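Local atomic coordinates of 16 kDa beta-galactoside-binding lectin (Gallus gallus, PDB entry 1QMJ), a protein that binds beta-galactosides such as lactose as a homodimeric galectin of chicken liver and may take part in the regulation of differentiation. Residues A[58-63]-A[68-73]. Residues are numbered along the deposited sequence; the frame is centred on the assembly and turned at random.
Sequences VCNSKE and GEEDRK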
loop_
_atom_site.group_PDB
_atom_site.type_symbol
_atom_site.label_atom_id
_atom_site.label_comp_id
_atom_site.label_asym_id
_atom_site.label_seq_id
_atom_site.Cartn_x
_atom_site.Cartn_y
_atom_site.Cartn_z
ATOM N N VAL A 58 14.372 6.196 17.237
ATOM C CA VAL A 58 14.075 5.155 18.212
ATOM C C VAL A 58 13.563 3.926 17.478
ATOM O O VAL A 58 12.680 4.021 16.617
ATOM C CB VAL A 58 13.008 5.633 19.208
ATOM C CG1 VAL A 58 12.635 4.566 20.243
ATOM C CG2 VAL A 58 13.442 6.857 20.020
ATOM N N CYS A 59 14.144 2.809 17.836
ATOM C CA CYS A 59 13.787 1.505 17.269
ATOM C C CYS A 59 13.299 0.621 18.399
ATOM O O CYS A 59 13.836 0.655 19.512
ATOM C CB CYS A 59 15.002 0.861 16.599
ATOM S SG CYS A 59 15.537 1.741 15.050
ATOM N N ASN A 60 12.291 -0.158 18.107
ATOM C CA ASN A 60 11.709 -1.046 19.106
ATOM C C ASN A 60 10.807 -2.079 18.455
ATOM O O ASN A 60 10.369 -1.917 17.310
ATOM C CB ASN A 60 10.868 -0.218 20.086
ATOM C CG ASN A 60 10.759 -0.842 21.476
ATOM O OD1 ASN A 60 11.114 -2.004 21.656
ATOM N ND2 ASN A 60 10.282 -0.130 22.481
ATOM N N SER A 61 10.568 -3.114 19.218
ATOM C CA SER A 61 9.693 -4.201 18.814
ATOM C C SER A 61 8.472 -4.151 19.718
ATOM O O SER A 61 8.432 -3.389 20.693
ATOM C CB SER A 61 10.410 -5.554 18.944
ATOM O OG SER A 61 10.978 -5.694 20.236
ATOM N N LYS A 62 7.512 -4.950 19.375
ATOM C CA LYS A 62 6.260 -5.042 20.119
ATOM C C LYS A 62 5.710 -6.441 19.948
ATOM O O LYS A 62 5.632 -6.960 18.831
ATOM C CB LYS A 62 5.271 -4.011 19.570
ATOM C CG LYS A 62 4.116 -3.702 20.524
ATOM C CD LYS A 62 3.144 -2.669 19.951
ATOM C CE LYS A 62 2.250 -2.029 21.011
ATOM N NZ LYS A 62 1.441 -0.921 20.483
ATOM N N GLU A 63 5.343 -7.026 21.055
ATOM C CA GLU A 63 4.804 -8.383 21.063
ATOM C C GLU A 63 3.656 -8.488 22.046
ATOM O O GLU A 63 3.806 -8.206 23.242
ATOM C CB GLU A 63 5.895 -9.367 21.470
ATOM C CG GLU A 63 5.441 -10.822 21.400
ATOM C CD GLU A 63 6.503 -11.797 21.904
ATOM O OE1 GLU A 63 7.601 -11.347 22.409
ATOM O OE2 GLU A 63 6.302 -13.067 21.823
ATOM N N GLY A 68 9.034 -3.485 23.573
ATOM C CA GLY A 68 10.291 -4.102 24.014
ATOM C C GLY A 68 11.189 -3.002 24.574
ATOM O O GLY A 68 10.721 -1.905 24.905
ATOM N N GLU A 69 12.463 -3.311 24.673
ATOM C CA GLU A 69 13.456 -2.350 25.172
ATOM C C GLU A 69 13.887 -1.450 24.017
ATOM O O GLU A 69 14.354 -1.925 22.972
ATOM C CB GLU A 69 14.676 -3.085 25.736
ATOM C CG GLU A 69 15.886 -2.166 25.954
ATOM C CD GLU A 69 15.718 -1.209 27.142
ATOM O OE1 GLU A 69 14.907 -1.503 28.101
ATOM O OE2 GLU A 69 16.390 -0.108 27.185
ATOM N N GLU A 70 13.716 -0.170 24.228
ATOM C CA GLU A 70 14.063 0.837 23.229
ATOM C C GLU A 70 15.536 0.757 22.872
ATOM O O GLU A 70 16.377 0.391 23.707
ATOM C CB GLU A 70 13.788 2.236 23.761
ATOM C CG GLU A 70 12.313 2.612 23.725
ATOM C CD GLU A 70 12.083 4.101 23.960
ATOM O OE1 GLU A 70 13.078 4.863 24.267
ATOM O OE2 GLU A 70 10.898 4.593 23.851
ATOM N N ASP A 71 15.773 1.104 21.638
ATOM C CA ASP A 71 17.102 1.148 21.048
ATOM C C ASP A 71 17.243 2.485 20.344
ATOM O O ASP A 71 16.697 2.691 19.253
ATOM C CB ASP A 71 17.277 0.001 20.049
ATOM C CG ASP A 71 18.676 -0.038 19.424
ATOM O OD1 ASP A 71 19.633 0.655 19.941
ATOM O OD2 ASP A 71 18.896 -0.764 18.381
ATOM N N ARG A 72 17.965 3.363 20.992
ATOM C CA ARG A 72 18.203 4.712 20.481
ATOM C C ARG A 72 19.458 4.726 19.627
ATOM O O ARG A 72 20.511 4.226 20.037
ATOM C CB ARG A 72 18.369 5.674 21.645
ATOM C CG ARG A 72 17.032 6.099 22.219
ATOM C CD ARG A 72 16.999 6.125 23.739
ATOM N NE ARG A 72 15.698 6.559 24.231
ATOM C CZ ARG A 72 15.262 7.813 24.135
ATOM N NH1 ARG A 72 16.028 8.765 23.583
ATOM N NH2 ARG A 72 14.061 8.217 24.558
ATOM N N LYS A 73 19.300 5.304 18.453
ATOM C CA LYS A 73 20.386 5.416 17.472
ATOM C C LYS A 73 21.044 6.794 17.575
ATOM O O LYS A 73 20.412 7.777 17.986
ATOM C CB LYS A 73 19.830 5.215 16.068
ATOM C CG LYS A 73 19.279 3.802 15.853
ATOM C CD LYS A 73 20.338 2.712 16.040
ATOM C CE LYS A 73 19.784 1.301 15.828
ATOM N NZ LYS A 73 20.831 0.268 15.830
HETATM O O HOH W 1 9.416 2.559 21.839
#
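C59 and D71 form an antiparallel hydrogen-bonded pair. C59 N donates a hydrogen bond to D71 O at 2.9 Å, and D71 N returns a bond of the same length to C59 O. Next to them V58 faces R72 as a non-hydrogen-bonded pair. V58 CG1, anti to its own N at chi1 179°, lies under the flat face of the E70 carboxylate, 3.8 Å from E70 CD; a branched aliphatic residue suits this buried strand position, where one methyl packs under that carboxylate and the other beside the aliphatic part of R72.

Past C59 the regular pairing stops, 68-73 having one extra residue, E69, and the side chain of N60 supplies the next bond. Swung roughly anti to the backbone N (chi1 -153°), it carries the amide across to G68: N60 ND2 donates to G68 O at 3.0 Å, with that oxygen lying in the amide plane although the donor stands above the carbonyl plane. An asparagine fits because its other end is used too, N60 OD1 accepting from S61 N at 2.7 Å. At the next residue G68 N donates a hydrogen bond to S61 O. Glycine is apt here, since a side chain would point toward 58-63, into S61 OG and the N60 amide.

The two segments belong to the galectin beta-sandwich, strand 71-73 edging the sheet beside 56-63, and 68-73 makes up most of the predicted galactoside site, which W67 completes. Both carboxylate oxygens of E70 are engaged: R72 NE forms a salt bridge with E70 OE1 at 3.1 Å, and a water joins N60 ND2 to E70 OE2.

In the next shell R72 also pairs with D53. K73 reaches E105 O besides its weak salt bridge to D71, and R109 binds both S61 OG and E69 O.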